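Local coordinates for membrane protein (Acinetobacter baumannii AB307-0294, PDB 5DL5) that probably forms an OprD-type channel through the outer membrane by which small solutes, antibiotics among them, pass into the periplasm, at residues Ala279-Tyr284 with Ser290-Tyr295; Leu318-Met323 with Ala356-Trp361; Ser19-Lys22 with Glu26-Asn29. One frame throughout, in Å; residues are numbered along the deposited sequence.

Contact 1: residues Ala279-Tyr284 with Ser290-Tyr295; sequences AISGTY and SVMLAY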
loop_
_atom_site.group_PDB
_atom_site.type_symbol
_atom_site.label_atom_id
_atom_site.label_comp_id
_atom_site.label_asym_id
_atom_site.label_seq_id
_atom_site.Cartn_x
_atom_site.Cartn_y
_atom_site.Cartn_z
ATOM N N ALA A 279 -7.232 -11.052 -10.008
ATOM C CA ALA A 279 -6.257 -10.797 -11.003
ATOM C C ALA A 279 -5.368 -11.977 -11.169
ATOM O O ALA A 279 -5.148 -12.704 -10.212
ATOM C CB ALA A 279 -5.438 -9.583 -10.683
ATOM N N ILE A 280 -4.996 -12.231 -12.424
ATOM C CA ILE A 280 -4.011 -13.229 -12.773
ATOM C C ILE A 280 -2.876 -12.558 -13.532
ATOM O O ILE A 280 -3.183 -11.667 -14.366
ATOM C CB ILE A 280 -4.612 -14.359 -13.625
ATOM C CG1 ILE A 280 -5.364 -13.785 -14.867
ATOM C CG2 ILE A 280 -5.583 -15.124 -12.769
ATOM C CD1 ILE A 280 -5.808 -14.790 -15.907
ATOM N N SER A 281 -1.627 -12.971 -13.246
ATOM C CA SER A 281 -0.465 -12.387 -13.887
ATOM C C SER A 281 0.471 -13.477 -14.246
ATOM O O SER A 281 0.458 -14.537 -13.600
ATOM C CB SER A 281 0.159 -11.272 -12.999
ATOM O OG SER A 281 0.917 -11.932 -12.042
ATOM N N GLY A 282 1.200 -13.302 -15.352
ATOM C CA GLY A 282 2.281 -14.192 -15.721
ATOM C C GLY A 282 3.466 -13.330 -16.116
ATOM O O GLY A 282 3.261 -12.378 -16.836
ATOM N N THR A 283 4.654 -13.610 -15.557
ATOM C CA THR A 283 5.881 -12.868 -15.784
ATOM C C THR A 283 6.899 -13.815 -16.324
ATOM O O THR A 283 7.160 -14.838 -15.718
ATOM C CB THR A 283 6.399 -12.245 -14.438
ATOM O OG1 THR A 283 5.362 -11.451 -13.945
ATOM C CG2 THR A 283 7.597 -11.352 -14.591
ATOM N N TYR A 284 7.476 -13.481 -17.468
ATOM C CA TYR A 284 8.553 -14.253 -18.018
ATOM C C TYR A 284 9.760 -13.425 -17.796
ATOM O O TYR A 284 9.767 -12.291 -18.221
ATOM C CB TYR A 284 8.336 -14.474 -19.512
ATOM C CG TYR A 284 9.534 -15.010 -20.234
ATOM C CD1 TYR A 284 10.144 -16.183 -19.828
ATOM C CD2 TYR A 284 10.079 -14.342 -21.319
ATOM C CE1 TYR A 284 11.238 -16.704 -20.514
ATOM C CE2 TYR A 284 11.134 -14.885 -22.046
ATOM C CZ TYR A 284 11.729 -16.058 -21.627
ATOM O OH TYR A 284 12.848 -16.590 -22.259
ATOM N N SER A 290 12.410 -8.558 -18.194
ATOM C CA SER A 290 11.200 -9.209 -17.821
ATOM C C SER A 290 9.972 -8.673 -18.548
ATOM O O SER A 290 9.870 -7.490 -18.772
ATOM C CB SER A 290 10.882 -8.861 -16.288
ATOM O OG SER A 290 10.183 -9.985 -15.979
ATOM N N VAL A 291 8.947 -9.499 -18.750
ATOM C CA VAL A 291 7.697 -8.969 -19.348
ATOM C C VAL A 291 6.603 -9.603 -18.565
ATOM O O VAL A 291 6.640 -10.793 -18.330
ATOM C CB VAL A 291 7.482 -9.283 -20.893
ATOM C CG1 VAL A 291 6.066 -8.904 -21.377
ATOM C CG2 VAL A 291 8.464 -8.508 -21.736
ATOM N N MET A 292 5.634 -8.815 -18.178
ATOM C CA MET A 292 4.450 -9.327 -17.481
ATOM C C MET A 292 3.152 -9.031 -18.234
ATOM O O MET A 292 2.977 -7.914 -18.690
ATOM C CB MET A 292 4.348 -8.731 -16.041
ATOM C CG MET A 292 3.104 -9.218 -15.251
ATOM S SD MET A 292 2.970 -8.413 -13.665
ATOM C CE MET A 292 2.609 -6.695 -13.977
ATOM N N LEU A 293 2.204 -9.969 -18.218
ATOM C CA LEU A 293 0.841 -9.727 -18.704
ATOM C C LEU A 293 -0.076 -9.956 -17.493
ATOM O O LEU A 293 0.142 -10.923 -16.737
ATOM C CB LEU A 293 0.367 -10.643 -19.870
ATOM C CG LEU A 293 1.147 -10.570 -21.169
ATOM C CD1 LEU A 293 0.745 -11.656 -22.171
ATOM C CD2 LEU A 293 1.151 -9.130 -21.758
ATOM N N ALA A 294 -1.052 -9.074 -17.296
ATOM C CA ALA A 294 -1.975 -9.299 -16.176
ATOM C C ALA A 294 -3.361 -8.891 -16.581
ATOM O O ALA A 294 -3.528 -7.945 -17.360
ATOM C CB ALA A 294 -1.537 -8.530 -14.968
ATOM N N TYR A 295 -4.346 -9.571 -16.002
ATOM C CA TYR A 295 -5.769 -9.263 -16.173
ATOM C C TYR A 295 -6.399 -9.192 -14.815
ATOM O O TYR A 295 -6.046 -9.985 -13.955
ATOM C CB TYR A 295 -6.428 -10.413 -17.008
ATOM C CG TYR A 295 -7.895 -10.282 -17.132
ATOM C CD1 TYR A 295 -8.471 -9.426 -18.102
ATOM C CD2 TYR A 295 -8.742 -10.971 -16.275
ATOM C CE1 TYR A 295 -9.868 -9.248 -18.160
ATOM C CE2 TYR A 295 -10.126 -10.824 -16.316
ATOM C CZ TYR A 295 -10.688 -9.979 -17.317
ATOM O OH TYR A 295 -12.081 -9.818 -17.372
#

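Contact 2: residues Leu318-Met323 with Ala356-Trp361; sequences LPNSYM and AFVYGW. With C8E ((hydroxyethyloxy)tri(ethyloxy)octane), chain B.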
loop_
_atom_site.group_PDB
_atom_site.type_symbol
_atom_site.label_atom_id
_atom_site.label_comp_id
_atom_site.label_asym_id
_atom_site.label_seq_id
_atom_site.Cartn_x
_atom_site.Cartn_y
_atom_site.Cartn_z
ATOM N N LEU A 318 -2.658 -6.069 -5.834
ATOM C CA LEU A 318 -3.097 -6.509 -7.168
ATOM C C LEU A 318 -2.141 -5.844 -8.211
ATOM O O LEU A 318 -1.537 -4.821 -7.900
ATOM C CB LEU A 318 -4.502 -5.986 -7.410
ATOM C CG LEU A 318 -5.572 -6.608 -6.508
ATOM C CD1 LEU A 318 -6.886 -5.887 -6.669
ATOM C CD2 LEU A 318 -5.809 -8.041 -6.801
ATOM N N PRO A 319 -2.011 -6.419 -9.383
ATOM C CA PRO A 319 -0.931 -5.967 -10.353
ATOM C C PRO A 319 -1.298 -4.719 -11.143
ATOM O O PRO A 319 -0.465 -3.965 -11.568
ATOM C CB PRO A 319 -0.841 -7.198 -11.298
ATOM C CG PRO A 319 -2.201 -7.845 -11.325
ATOM C CD PRO A 319 -2.638 -7.697 -9.841
ATOM N N ASN A 320 -2.572 -4.458 -11.384
ATOM C CA ASN A 320 -2.951 -3.335 -12.294
ATOM C C ASN A 320 -3.276 -2.144 -11.431
ATOM O O ASN A 320 -4.454 -1.722 -11.249
ATOM C CB ASN A 320 -4.091 -3.636 -13.206
ATOM C CG ASN A 320 -3.778 -4.752 -14.207
ATOM O OD1 ASN A 320 -2.671 -5.280 -14.263
ATOM N ND2 ASN A 320 -4.791 -5.147 -14.966
ATOM N N SER A 321 -2.189 -1.537 -10.978
ATOM C CA SER A 321 -2.226 -0.573 -9.898
ATOM C C SER A 321 -0.999 0.322 -10.001
ATOM O O SER A 321 0.097 -0.123 -9.689
ATOM C CB SER A 321 -2.152 -1.256 -8.510
ATOM O OG SER A 321 -2.418 -0.239 -7.503
ATOM N N TYR A 322 -1.204 1.533 -10.472
ATOM C CA TYR A 322 -0.135 2.547 -10.638
ATOM C C TYR A 322 -0.709 3.852 -10.144
ATOM O O TYR A 322 -0.973 3.941 -8.982
ATOM C CB TYR A 322 0.386 2.636 -12.119
ATOM C CG TYR A 322 1.102 1.351 -12.584
ATOM C CD1 TYR A 322 2.439 1.103 -12.202
ATOM C CD2 TYR A 322 0.416 0.357 -13.307
ATOM C CE1 TYR A 322 3.079 -0.091 -12.528
ATOM C CE2 TYR A 322 1.035 -0.837 -13.646
ATOM C CZ TYR A 322 2.393 -1.015 -13.338
ATOM O OH TYR A 322 3.027 -2.160 -13.729
ATOM N N MET A 323 -1.009 4.846 -10.966
ATOM C CA MET A 323 -1.692 6.017 -10.427
ATOM C C MET A 323 -3.162 5.594 -10.253
ATOM O O MET A 323 -3.712 5.743 -9.196
ATOM C CB MET A 323 -1.576 7.247 -11.286
ATOM C CG MET A 323 -2.442 8.351 -10.663
ATOM S SD MET A 323 -2.453 9.802 -11.681
ATOM C CE MET A 323 -3.432 9.297 -13.069
ATOM N N ALA A 356 4.980 0.322 -18.553
ATOM C CA ALA A 356 3.790 -0.444 -18.562
ATOM C C ALA A 356 2.646 0.332 -19.201
ATOM O O ALA A 356 2.633 1.583 -19.236
ATOM C CB ALA A 356 3.408 -0.809 -17.104
ATOM N N PHE A 357 1.706 -0.423 -19.738
ATOM C CA PHE A 357 0.471 0.084 -20.307
ATOM C C PHE A 357 -0.703 -0.742 -19.736
ATOM O O PHE A 357 -0.577 -1.928 -19.723
ATOM C CB PHE A 357 0.479 -0.011 -21.788
ATOM C CG PHE A 357 -0.808 0.400 -22.401
ATOM C CD1 PHE A 357 -1.146 1.737 -22.473
ATOM C CD2 PHE A 357 -1.714 -0.552 -22.901
ATOM C CE1 PHE A 357 -2.358 2.156 -23.005
ATOM C CE2 PHE A 357 -2.927 -0.136 -23.479
ATOM C CZ PHE A 357 -3.238 1.224 -23.511
ATOM N N VAL A 358 -1.711 -0.067 -19.165
ATOM C CA VAL A 358 -2.869 -0.703 -18.586
ATOM C C VAL A 358 -4.137 -0.045 -19.174
ATOM O O VAL A 358 -4.194 1.204 -19.332
ATOM C CB VAL A 358 -2.945 -0.552 -17.033
ATOM C CG1 VAL A 358 -4.090 -1.440 -16.530
ATOM C CG2 VAL A 358 -1.592 -0.922 -16.427
ATOM N N TYR A 359 -5.066 -0.902 -19.608
ATOM C CA TYR A 359 -6.308 -0.434 -20.282
ATOM C C TYR A 359 -7.438 -1.046 -19.495
ATOM O O TYR A 359 -7.468 -2.314 -19.331
ATOM C CB TYR A 359 -6.299 -0.891 -21.764
ATOM C CG TYR A 359 -7.511 -0.466 -22.490
ATOM C CD1 TYR A 359 -7.747 0.906 -22.824
ATOM C CD2 TYR A 359 -8.465 -1.393 -22.837
ATOM C CE1 TYR A 359 -8.929 1.297 -23.457
ATOM C CE2 TYR A 359 -9.632 -1.041 -23.448
ATOM C CZ TYR A 359 -9.899 0.285 -23.753
ATOM O OH TYR A 359 -11.090 0.506 -24.405
ATOM N N GLY A 360 -8.419 -0.222 -19.150
ATOM C CA GLY A 360 -9.546 -0.622 -18.309
ATOM C C GLY A 360 -10.819 -0.292 -19.007
ATOM O O GLY A 360 -10.890 0.744 -19.658
ATOM N N TRP A 361 -11.873 -1.126 -18.828
ATOM C CA TRP A 361 -13.123 -0.877 -19.511
ATOM C C TRP A 361 -14.297 -1.473 -18.788
ATOM O O TRP A 361 -14.084 -2.169 -17.798
ATOM C CB TRP A 361 -13.027 -1.446 -20.966
ATOM C CG TRP A 361 -13.005 -2.911 -21.107
ATOM C CD1 TRP A 361 -14.116 -3.729 -21.326
ATOM C CD2 TRP A 361 -11.867 -3.799 -20.989
ATOM N NE1 TRP A 361 -13.713 -5.048 -21.343
ATOM C CE2 TRP A 361 -12.342 -5.101 -21.135
ATOM C CE3 TRP A 361 -10.491 -3.616 -20.718
ATOM C CZ2 TRP A 361 -11.479 -6.205 -21.143
ATOM C CZ3 TRP A 361 -9.635 -4.793 -20.685
ATOM C CH2 TRP A 361 -10.150 -6.019 -20.861
HETATM C C6 C8E B . -7.394 15.507 0.795
HETATM C C7 C8E B . -6.261 15.730 -0.248
HETATM C C8 C8E B . -6.712 15.976 -1.707
HETATM O O9 C8E B . -5.819 15.417 -2.738
HETATM C C10 C8E B . -6.591 14.522 -3.531
HETATM C C11 C8E B . -6.627 13.133 -2.870
HETATM O O12 C8E B . -6.941 12.120 -3.801
HETATM C C13 C8E B . -6.021 11.909 -4.881
HETATM C C14 C8E B . -5.046 10.812 -4.544
HETATM O O15 C8E B . -4.923 9.805 -5.546
HETATM C C16 C8E B . -6.101 9.119 -5.994
HETATM C C17 C8E B . -5.615 7.708 -6.320
HETATM O O18 C8E B . -4.211 7.845 -6.698
HETATM C C19 C8E B . -3.362 6.771 -6.271
HETATM C C20 C8E B . -1.979 6.983 -6.862
HETATM O O21 C8E B . -1.033 5.878 -6.788
#

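Contact 3: residues Ser19-Lys22 with Glu26-Asn29; sequences SEAK and EDAN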
loop_
_atom_site.group_PDB
_atom_site.type_symbol
_atom_site.label_atom_id
_atom_site.label_comp_id
_atom_site.label_asym_id
_atom_site.label_seq_id
_atom_site.Cartn_x
_atom_site.Cartn_y
_atom_site.Cartn_z
ATOM N N SER A 19 14.587 -18.570 22.601
ATOM C CA SER A 19 15.721 -19.172 23.263
ATOM C C SER A 19 16.980 -18.627 22.688
ATOM O O SER A 19 17.973 -18.743 23.294
ATOM C CB SER A 19 15.728 -20.688 23.200
ATOM O OG SER A 19 15.674 -21.065 21.845
ATOM N N GLU A 20 16.952 -18.055 21.519
ATOM C CA GLU A 20 18.172 -17.435 20.986
ATOM C C GLU A 20 18.299 -15.963 21.341
ATOM O O GLU A 20 19.194 -15.324 20.837
ATOM C CB GLU A 20 18.259 -17.605 19.413
ATOM C CG GLU A 20 18.453 -19.048 18.989
ATOM C CD GLU A 20 19.577 -19.687 19.784
ATOM O OE1 GLU A 20 20.683 -19.088 19.801
ATOM O OE2 GLU A 20 19.358 -20.724 20.481
ATOM N N ALA A 21 17.405 -15.392 22.137
ATOM C CA ALA A 21 17.484 -13.950 22.471
ATOM C C ALA A 21 18.890 -13.640 23.034
ATOM O O ALA A 21 19.393 -14.402 23.822
ATOM C CB ALA A 21 16.465 -13.615 23.559
ATOM N N LYS A 22 19.511 -12.542 22.626
ATOM C CA LYS A 22 20.826 -12.113 23.249
ATOM C C LYS A 22 20.654 -11.048 24.315
ATOM O O LYS A 22 21.469 -10.936 25.167
ATOM C CB LYS A 22 21.723 -11.461 22.228
ATOM C CG LYS A 22 22.452 -12.376 21.260
ATOM C CD LYS A 22 23.701 -11.607 20.750
ATOM C CE LYS A 22 24.042 -11.860 19.295
ATOM N NZ LYS A 22 25.038 -12.955 19.219
ATOM N N GLU A 26 21.780 -5.922 23.012
ATOM C CA GLU A 26 22.515 -6.656 21.982
ATOM C C GLU A 26 21.737 -6.884 20.707
ATOM O O GLU A 26 22.308 -6.789 19.653
ATOM C CB GLU A 26 22.988 -8.010 22.471
ATOM C CG GLU A 26 24.022 -7.879 23.537
ATOM C CD GLU A 26 23.477 -7.435 24.925
ATOM O OE1 GLU A 26 22.236 -7.398 25.264
ATOM O OE2 GLU A 26 24.371 -7.111 25.739
ATOM N N ASP A 27 20.470 -7.211 20.801
ATOM C CA ASP A 27 19.713 -7.513 19.602
ATOM C C ASP A 27 19.027 -6.238 19.064
ATOM O O ASP A 27 18.130 -6.355 18.264
ATOM C CB ASP A 27 18.563 -8.534 19.925
ATOM C CG ASP A 27 19.040 -9.912 20.233
ATOM O OD1 ASP A 27 19.990 -10.325 19.587
ATOM O OD2 ASP A 27 18.486 -10.603 21.152
ATOM N N ALA A 28 19.348 -5.044 19.544
ATOM C CA ALA A 28 18.556 -3.925 19.140
ATOM C C ALA A 28 18.904 -3.476 17.699
ATOM O O ALA A 28 20.001 -3.655 17.240
ATOM C CB ALA A 28 18.758 -2.756 20.096
ATOM N N ASN A 29 17.987 -2.801 17.033
ATOM C CA ASN A 29 18.277 -2.258 15.712
ATOM C C ASN A 29 17.529 -0.960 15.564
ATOM O O ASN A 29 16.430 -0.844 16.051
ATOM C CB ASN A 29 17.671 -3.174 14.662
ATOM C CG ASN A 29 18.418 -4.464 14.568
ATOM O OD1 ASN A 29 19.631 -4.458 14.574
ATOM N ND2 ASN A 29 17.698 -5.594 14.575
#

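Contact 1: residues Ala279-Tyr284 with Ser290-Tyr295
The two phenol rings, Y295 and Y284, both lead away from the facing strand. Y295 makes its closest side-chain touch with its partner I280 through the root of its side chain, CB lying 4.1 Å from I280 CG1, while its CG stands anti to the backbone N (chi1 174°) and carries the ring off, with its OH hydrogen-bonded to Q297. The side chain of Y284 touches L235. G282 on this face adds no bulk beside L293, and the apolar V291 and L293 suit a surface that probably faces lipid.

The other face carries S281, T283 and A294, with the longer M292 among them. S281 CB rests 3.8 Å from A294 CB, and T283 OG1 lies 3.4 Å from M292 CG. With CG and SD in an extended chain, M292 carries SD to 4.1 Å from S281 CB; the bend at chi3 then turns only the terminal methyl. A294 is short enough to leave space for P319 and N320, which pack on it.

Paired backbone hydrogen bonds join I280 with Y295, G282 with L293 and Y284 with V291; Y295 N to I280 O is 2.9 Å. S290 OG adds a second donor to Y284 O at 3.2 Å, coming from 51° above the carbonyl plane. This is an antiparallel β-hairpin of a porin wall, one face probably outward, while the S281/A294 face meets the inward loop.

Contact 2: residues Leu318-Met323 with Ala356-Trp361
Y322 OH is gripped by two glutamines of strand 332-341, Q335 through OE1 and Q337 through NE2, and lies 3.7 Å from A356 CB. Held at its hydroxyl, the ring also rests obliquely on V358, with CE2 3.8 Å from V358 CG2, and it meets the ring of F378 of strand 371-384, the planes about 30° apart. A tyrosine fits here because its ring supplies apolar surface to the wall while its hydroxyl reaches the polar side chains beyond. The torsion chi1 of -66° sets the ring beside the residue's own backbone N, which aims it at the strand. Small A356 and β-branched V358 offer the ring a methyl each, A356 CB and V358 CG2.

V358 serves both residues with separate branches: CG2 goes to the tyrosine, whereas CG1 stands 4.0 Å from N320 CB. The amide of N320 is fixed at both ends, OD1 by Q335 and ND2 by S333, so a buried asparagine is satisfied. N320 is also the centre of an inverse gamma turn, closed by a weak bond from S321 N to P319 O of 3.0 Å, and the turn lets the N320 side chain cross V358 obliquely.

The terminal hydroxyl O21 of the detergent C8E donates to Y322 O at 2.9 Å. C8E is also hydrogen-bonded to R420, R41 and the backbone N of N92. A long loop between barrel strands that folds inward and packs on the inner wall, probably narrowing the channel, is a feature of OprD-family porins.

Contact 3: residues Ser19-Lys22 with Glu26-Asn29
K22 and D27 form the first shell. The backbone N of K22 gives its hydrogen to D27 OD2 at a short 2.6 Å, with an N-H...O angle of 157°. The donor approaches the carboxylate on its syn side and sits 19° out of the carboxylate plane, a favourable place for an N-H to meet this group. The other oxygen leans on the aliphatic root of the same lysine, D27 OD1 being 3.4 Å from K22 CB, and the two side chains cross at about a right angle.

E26 adds a second, apolar touch: its CB lies 3.7 Å from K22 CB. Glutamate and lysine thus meet here through methylenes and not through charges. E26 OE1 comes no nearer than 3.6 Å to K22 O.

The lysine tail bends at its last two torsions and leads away, leaving K22 NZ 5.7 Å from D27 OD1. The opposite charges may attract weakly at that range, but they do not form a salt bridge. Long charged residues such as K22 and E26 suit an exposed loop, where their ends can meet water.

The aspartate is held in turn by the amide of G23, whose N gives OD2 a second bond. Its chi1 of -70° puts CG beside its own backbone N, turning the carboxylate back toward the earlier part of the chain. One oxygen thereby gathers two successive backbone amides and ties the loop upon itself. A short acid is apt, since the carboxylate stays close to the backbone it binds.

A28 leads out of the loop into strand 29-43, where N29 already pairs through its backbone with E62 of strand 50-62. Further on, strand 29-43 is flanked by strand 50-62 and by the last strand, 416-428, where the barrel closes.

Contact 2 is the buried one, evidently inside the barrel; contacts 1 and 3 lie at the surface. Contacts 1 and 2 touch, their centres about 12 Å apart: A279 CB packs on P319 CD at 3.5 Å, so the hairpin of contact 1 backs the loop of contact 2. Both reach the same strand system, one by a ladder of backbone bonds, the other by apolar packing with side-chain amides and a hydroxyl. Contact 3 stands apart, its nearest atoms about 29 Å from contact 2 and about 31 Å from contact 1. There, ahead of the first strand, a single carboxylate organises a loop without regular structure.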